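Local coordinates for 182aa long hypothetical protein (Pyrococcus horikoshii, PDB 2GAN) that is of unknown function but probably transfers an acetyl group from acetyl-coenzyme A to an acceptor, as a putative member of the GNAT acetyltransferase family, at residues A[2-7]-A[70-75]; A[77-82]-A[113-118]. All blocks are in the same frame, centred on the assembly; numbering follows the deposited sequence.

Overall arrangement
Both contacts belong to one mixed β-sheet, and together they span four consecutive strands, in the order 2-6, 68-74, 78-85, 106-114. Interaction 1 (2-7 with 70-75) adds the N-terminal strand at the sheet's outer margin within this chain; interaction 2 (77-82 with 113-118) is formed by the next two strands inward, where the sheet runs into the loop before helix 123-137. Their centres are 9 Å apart, and they follow in series along the chain. Strands 68-74 and 78-85 join them directly: Y72 N lies 2.8 Å from G80 O, a probable hydrogen bond. Edge and probable cofactor-binding side of this GNAT-type fold are thus joined through one antiparallel run of strands.

Interaction 1. Residues A[2-7]-A[70-75]; sequences EGVKKI and YTYQKD. With SO4 (sulfate ion), chain E.
G3 and Q73 pair across two antiparallel strands, and K5 and T71 repeat the pattern, so that main-chain groups satisfy one another first. G3 N gives to Q73 O at 3.0 Å, with a rather bent N-H, and Q73 N returns a much straighter bond to G3 O; K5 N reaches T71 O at 2.8 Å, and T71 N gives to K5 O. The ring of Y72 lies against G3, whose CA sits 4.2 Å from the ring centroid, over its face; the backbone angles of G3 would by themselves jam a CB against the preceding carbonyl. With CG anti to its nitrogen (chi1 -171°), Y72 also sets its OH beside E2 CG and CD without a hydrogen bond to the carboxylate. An alanine in place of Y72 is likely to uncover the G3 backbone and open a gap beside the chain of E2. E2 OE2 and K74 NZ, of opposite charge, are 4.3 Å apart, too far for a salt bridge; K74 NZ gives a weak bond to O3 of a sulfate probably from the crystallisation liquor. A water donates to Q73 OE1 at 2.6 Å and weakly accepts from K5 NZ. The chemistry implies an edge strand held to 68-74 by four backbone bonds and ring contact, the charged groups adding only weak or distant links.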
loop_
_atom_site.group_PDB
_atom_site.type_symbol
_atom_site.label_atom_id
_atom_site.label_comp_id
_atom_site.label_asym_id
_atom_site.label_seq_id
_atom_site.Cartn_x
_atom_site.Cartn_y
_atom_site.Cartn_z
ATOM N N GLU A 2 -7.330 -28.834 4.637
ATOM C CA GLU A 2 -7.084 -27.453 5.020
ATOM C C GLU A 2 -8.255 -26.922 5.834
ATOM O O GLU A 2 -9.263 -27.611 6.005
ATOM C CB GLU A 2 -6.881 -26.601 3.762
ATOM C CG GLU A 2 -8.077 -26.578 2.818
ATOM C CD GLU A 2 -7.771 -25.880 1.509
ATOM O OE1 GLU A 2 -8.709 -25.604 0.734
ATOM O OE2 GLU A 2 -6.584 -25.613 1.246
ATOM N N GLY A 3 -8.119 -25.697 6.333
ATOM C CA GLY A 3 -9.180 -25.097 7.120
ATOM C C GLY A 3 -8.660 -24.234 8.253
ATOM O O GLY A 3 -7.452 -24.185 8.512
ATOM N N VAL A 4 -9.581 -23.551 8.929
ATOM C CA VAL A 4 -9.246 -22.685 10.051
ATOM C C VAL A 4 -8.951 -23.540 11.271
ATOM O O VAL A 4 -9.649 -24.510 11.540
ATOM C CB VAL A 4 -10.412 -21.743 10.380
ATOM C CG1 VAL A 4 -10.079 -20.895 11.599
ATOM C CG2 VAL A 4 -10.705 -20.854 9.182
ATOM N N LYS A 5 -7.914 -23.197 12.010
ATOM C CA LYS A 5 -7.605 -23.984 13.183
ATOM C C LYS A 5 -7.143 -23.076 14.303
ATOM O O LYS A 5 -6.269 -22.226 14.114
ATOM C CB LYS A 5 -6.541 -25.026 12.852
ATOM C CG LYS A 5 -6.215 -25.968 13.992
ATOM C CD LYS A 5 -5.386 -27.139 13.494
ATOM C CE LYS A 5 -5.005 -28.071 14.632
ATOM N NZ LYS A 5 -4.088 -27.414 15.607
ATOM N N LYS A 6 -7.748 -23.252 15.471
ATOM C CA LYS A 6 -7.408 -22.441 16.628
ATOM C C LYS A 6 -6.131 -22.984 17.252
ATOM O O LYS A 6 -5.910 -24.190 17.263
ATOM C CB LYS A 6 -8.547 -22.494 17.649
ATOM C CG LYS A 6 -8.412 -21.507 18.807
ATOM C CD LYS A 6 -9.658 -21.538 19.671
ATOM C CE LYS A 6 -9.673 -20.426 20.716
ATOM N NZ LYS A 6 -8.607 -20.569 21.751
ATOM N N ILE A 7 -5.280 -22.095 17.747
ATOM C CA ILE A 7 -4.054 -22.539 18.397
ATOM C C ILE A 7 -4.256 -22.444 19.912
ATOM O O ILE A 7 -4.367 -21.351 20.467
ATOM C CB ILE A 7 -2.835 -21.681 18.015
ATOM C CG1 ILE A 7 -2.694 -21.574 16.487
ATOM C CG2 ILE A 7 -1.581 -22.300 18.619
ATOM C CD1 ILE A 7 -2.492 -22.907 15.759
ATOM N N TYR A 70 -5.810 -17.554 15.585
ATOM C CA TYR A 70 -6.362 -18.459 14.602
ATOM C C TYR A 70 -5.426 -18.531 13.414
ATOM O O TYR A 70 -4.734 -17.567 13.097
ATOM C CB TYR A 70 -7.754 -17.983 14.181
ATOM C CG TYR A 70 -8.782 -18.119 15.279
ATOM C CD1 TYR A 70 -9.393 -19.343 15.541
ATOM C CD2 TYR A 70 -9.133 -17.026 16.072
ATOM C CE1 TYR A 70 -10.335 -19.479 16.567
ATOM C CE2 TYR A 70 -10.071 -17.151 17.096
ATOM C CZ TYR A 70 -10.669 -18.381 17.339
ATOM O OH TYR A 70 -11.601 -18.495 18.352
ATOM N N THR A 71 -5.371 -19.692 12.776
ATOM C CA THR A 71 -4.505 -19.849 11.623
ATOM C C THR A 71 -5.226 -20.652 10.581
ATOM O O THR A 71 -6.137 -21.417 10.891
ATOM C CB THR A 71 -3.227 -20.648 11.951
ATOM O OG1 THR A 71 -3.595 -21.987 12.306
ATOM C CG2 THR A 71 -2.456 -20.010 13.088
ATOM N N TYR A 72 -4.823 -20.473 9.336
ATOM C CA TYR A 72 -5.402 -21.266 8.276
ATOM C C TYR A 72 -4.277 -22.234 7.987
ATOM O O TYR A 72 -3.144 -21.827 7.724
ATOM C CB TYR A 72 -5.731 -20.422 7.045
ATOM C CG TYR A 72 -6.545 -21.183 6.014
ATOM C CD1 TYR A 72 -5.924 -21.993 5.064
ATOM C CD2 TYR A 72 -7.941 -21.114 6.009
ATOM C CE1 TYR A 72 -6.671 -22.714 4.131
ATOM C CE2 TYR A 72 -8.701 -21.833 5.087
ATOM C CZ TYR A 72 -8.060 -22.630 4.150
ATOM O OH TYR A 72 -8.808 -23.347 3.244
ATOM N N GLN A 73 -4.570 -23.521 8.091
ATOM C CA GLN A 73 -3.559 -24.526 7.842
ATOM C C GLN A 73 -3.954 -25.434 6.694
ATOM O O GLN A 73 -5.137 -25.705 6.460
ATOM C CB GLN A 73 -3.318 -25.370 9.099
ATOM C CG GLN A 73 -2.827 -24.574 10.307
ATOM C CD GLN A 73 -2.418 -25.456 11.482
ATOM O OE1 GLN A 73 -2.212 -24.967 12.601
ATOM N NE2 GLN A 73 -2.294 -26.760 11.234
ATOM N N LYS A 74 -2.939 -25.884 5.971
ATOM C CA LYS A 74 -3.117 -26.795 4.859
ATOM C C LYS A 74 -2.162 -27.931 5.171
ATOM O O LYS A 74 -0.946 -27.732 5.208
ATOM C CB LYS A 74 -2.714 -26.138 3.542
ATOM C CG LYS A 74 -3.122 -26.934 2.308
ATOM C CD LYS A 74 -2.668 -26.234 1.033
ATOM C CE LYS A 74 -3.503 -26.645 -0.180
ATOM N NZ LYS A 74 -3.527 -28.118 -0.406
ATOM N N ASP A 75 -2.705 -29.113 5.427
ATOM C CA ASP A 75 -1.866 -30.257 5.732
ATOM C C ASP A 75 -0.899 -29.933 6.875
ATOM O O ASP A 75 0.305 -30.141 6.749
ATOM C CB ASP A 75 -1.096 -30.674 4.470
ATOM C CG ASP A 75 -2.020 -31.187 3.368
ATOM O OD1 ASP A 75 -1.602 -31.206 2.193
ATOM O OD2 ASP A 75 -3.162 -31.583 3.681
HETATM S S SO4 E . -4.398 -30.373 -3.069
HETATM O O1 SO4 E . -4.163 -29.356 -4.110
HETATM O O2 SO4 E . -5.628 -30.047 -2.326
HETATM O O3 SO4 E . -3.252 -30.400 -2.144
HETATM O O4 SO4 E . -4.543 -31.699 -3.704
HETATM O O HOH W 1 -1.109 -26.122 14.612
#

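Interaction 2. Residues A[77-82]-A[113-118]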
loop_
_atom_site.group_PDB
_atom_site.type_symbol
_atom_site.label_atom_id
_atom_site.label_comp_id
_atom_site.label_asym_id
_atom_site.label_seq_id
_atom_site.Cartn_x
_atom_site.Cartn_y
_atom_site.Cartn_z
ATOM N N ARG A 77 0.154 -27.100 8.033
ATOM C CA ARG A 77 1.094 -26.024 7.753
ATOM C C ARG A 77 0.362 -24.681 7.807
ATOM O O ARG A 77 -0.649 -24.492 7.131
ATOM C CB ARG A 77 1.712 -26.222 6.368
ATOM C CG ARG A 77 3.194 -25.922 6.298
ATOM C CD ARG A 77 4.045 -27.168 6.546
ATOM N NE ARG A 77 3.707 -27.859 7.787
ATOM C CZ ARG A 77 4.287 -28.985 8.200
ATOM N NH1 ARG A 77 5.244 -29.551 7.472
ATOM N NH2 ARG A 77 3.904 -29.555 9.336
ATOM N N ILE A 78 0.884 -23.756 8.608
ATOM C CA ILE A 78 0.283 -22.440 8.757
ATOM C C ILE A 78 0.531 -21.559 7.542
ATOM O O ILE A 78 1.672 -21.175 7.278
ATOM C CB ILE A 78 0.846 -21.718 10.009
ATOM C CG1 ILE A 78 0.537 -22.532 11.262
ATOM C CG2 ILE A 78 0.252 -20.319 10.122
ATOM C CD1 ILE A 78 1.118 -21.944 12.540
ATOM N N ILE A 79 -0.525 -21.245 6.794
ATOM C CA ILE A 79 -0.378 -20.376 5.624
ATOM C C ILE A 79 -1.240 -19.117 5.760
ATOM O O ILE A 79 -1.469 -18.402 4.782
ATOM C CB ILE A 79 -0.753 -21.093 4.293
ATOM C CG1 ILE A 79 -2.199 -21.591 4.339
ATOM C CG2 ILE A 79 0.192 -22.260 4.036
ATOM C CD1 ILE A 79 -2.620 -22.305 3.063
ATOM N N GLY A 80 -1.713 -18.855 6.977
ATOM C CA GLY A 80 -2.529 -17.680 7.237
ATOM C C GLY A 80 -2.730 -17.509 8.730
ATOM O O GLY A 80 -2.811 -18.494 9.454
ATOM N N THR A 81 -2.810 -16.273 9.205
ATOM C CA THR A 81 -3.003 -16.040 10.641
ATOM C C THR A 81 -3.932 -14.870 10.909
ATOM O O THR A 81 -4.104 -13.990 10.064
ATOM C CB THR A 81 -1.687 -15.660 11.357
ATOM O OG1 THR A 81 -1.323 -14.327 10.964
ATOM C CG2 THR A 81 -0.578 -16.610 11.010
ATOM N N ILE A 82 -4.511 -14.869 12.107
ATOM C CA ILE A 82 -5.372 -13.786 12.553
ATOM C C ILE A 82 -5.572 -13.928 14.067
ATOM O O ILE A 82 -5.853 -15.014 14.576
ATOM C CB ILE A 82 -6.730 -13.777 11.810
ATOM C CG1 ILE A 82 -7.388 -12.403 11.990
ATOM C CG2 ILE A 82 -7.623 -14.902 12.315
ATOM C CD1 ILE A 82 -8.575 -12.132 11.047
ATOM N N VAL A 113 -2.543 -12.009 8.313
ATOM C CA VAL A 113 -1.698 -12.102 7.145
ATOM C C VAL A 113 -1.975 -13.362 6.362
ATOM O O VAL A 113 -2.690 -14.247 6.824
ATOM C CB VAL A 113 -0.207 -12.067 7.545
ATOM C CG1 VAL A 113 0.311 -13.486 7.749
ATOM C CG2 VAL A 113 0.583 -11.323 6.496
ATOM N N VAL A 114 -1.410 -13.434 5.167
ATOM C CA VAL A 114 -1.577 -14.604 4.320
ATOM C C VAL A 114 -0.253 -14.906 3.632
ATOM O O VAL A 114 0.443 -13.996 3.199
ATOM C CB VAL A 114 -2.652 -14.377 3.240
ATOM C CG1 VAL A 114 -2.674 -15.565 2.288
ATOM C CG2 VAL A 114 -4.018 -14.203 3.888
ATOM N N ASP A 115 0.087 -16.188 3.548
ATOM C CA ASP A 115 1.318 -16.618 2.904
ATOM C C ASP A 115 1.327 -16.006 1.505
ATOM O O ASP A 115 0.371 -16.166 0.741
ATOM C CB ASP A 115 1.357 -18.148 2.823
ATOM C CG ASP A 115 2.703 -18.681 2.362
ATOM O OD1 ASP A 115 3.274 -19.526 3.080
ATOM O OD2 ASP A 115 3.185 -18.267 1.287
ATOM N N PRO A 116 2.409 -15.294 1.156
ATOM C CA PRO A 116 2.539 -14.643 -0.155
ATOM C C PRO A 116 2.358 -15.541 -1.384
ATOM O O PRO A 116 2.104 -15.047 -2.482
ATOM C CB PRO A 116 3.923 -13.992 -0.082
ATOM C CG PRO A 116 4.673 -14.874 0.863
ATOM C CD PRO A 116 3.658 -15.178 1.933
ATOM N N GLU A 117 2.479 -16.851 -1.198
ATOM C CA GLU A 117 2.324 -17.794 -2.295
ATOM C C GLU A 117 0.897 -18.357 -2.366
ATOM O O GLU A 117 0.604 -19.209 -3.200
ATOM C CB GLU A 117 3.359 -18.924 -2.148
ATOM C CG GLU A 117 2.805 -20.340 -2.014
ATOM C CD GLU A 117 2.624 -21.045 -3.356
ATOM O OE1 GLU A 117 2.299 -22.259 -3.357
ATOM O OE2 GLU A 117 2.806 -20.385 -4.408
ATOM N N PHE A 118 0.011 -17.868 -1.501
ATOM C CA PHE A 118 -1.379 -18.326 -1.471
ATOM C C PHE A 118 -2.373 -17.171 -1.528
ATOM O O PHE A 118 -3.466 -17.260 -0.977
ATOM C CB PHE A 118 -1.667 -19.145 -0.204
ATOM C CG PHE A 118 -1.025 -20.505 -0.187
ATOM C CD1 PHE A 118 0.288 -20.667 0.249
ATOM C CD2 PHE A 118 -1.741 -21.627 -0.594
ATOM C CE1 PHE A 118 0.880 -21.928 0.279
ATOM C CE2 PHE A 118 -1.158 -22.895 -0.569
ATOM C CZ PHE A 118 0.154 -23.048 -0.131
#
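T81 and V113 form a hydrogen-bonded antiparallel pair near the end of strand 106-114, the element that in the GNAT fold leads into the pyrophosphate-binding loop and the helix behind it, here 123-137. The sequence from Q119 onward fits the Q-x-x-G-x-G signature of that loop, and a sulfate about 4 Å from the side chain of V114 (nearest atoms) is consistent with an anion site, although it probably came from the crystallisation liquor.

Backbone bonds come first. T81 N gives to V113 O and V113 N to T81 O, both at 3.1 Å. One step on, D115 N reaches I79 O at 3.0 Å in a nearly straight bond, although the donor stands well above the carbonyl plane. The strand ends there, and on the other side of strand 78-85, I79 and G80 both face Y72 in a classic beta bulge.

Apolar contact centres on I79. Its chi1 of 59° tucks CG1 between backbone nitrogen and carbonyl carbon, and the extended chi2 carries CD1 over one face of the F118 ring, 3.9 Å from the centroid, a CH-pi contact. I79 CG2 meets the same ring at F118 CE1, 3.8 Å away, while I123 of helix 123-137 touches both residues. T81 and V113 lie side by side, and V113 also packs on Y153 of the second subunit.

Polar side chains bind mostly beyond the pair. T81 OG1 is hydrogen-bonded to F111 O, and D115 OD1 forms a salt bridge with R23, which would help hold the carboxylate in place. The type I turn from D115 to F118 is closed by F118 N to D115 O, and the carboxylate braces it. Within it, E117 N gives to the anti lone pair of D115 OD2 at 2.9 Å, an Asx turn.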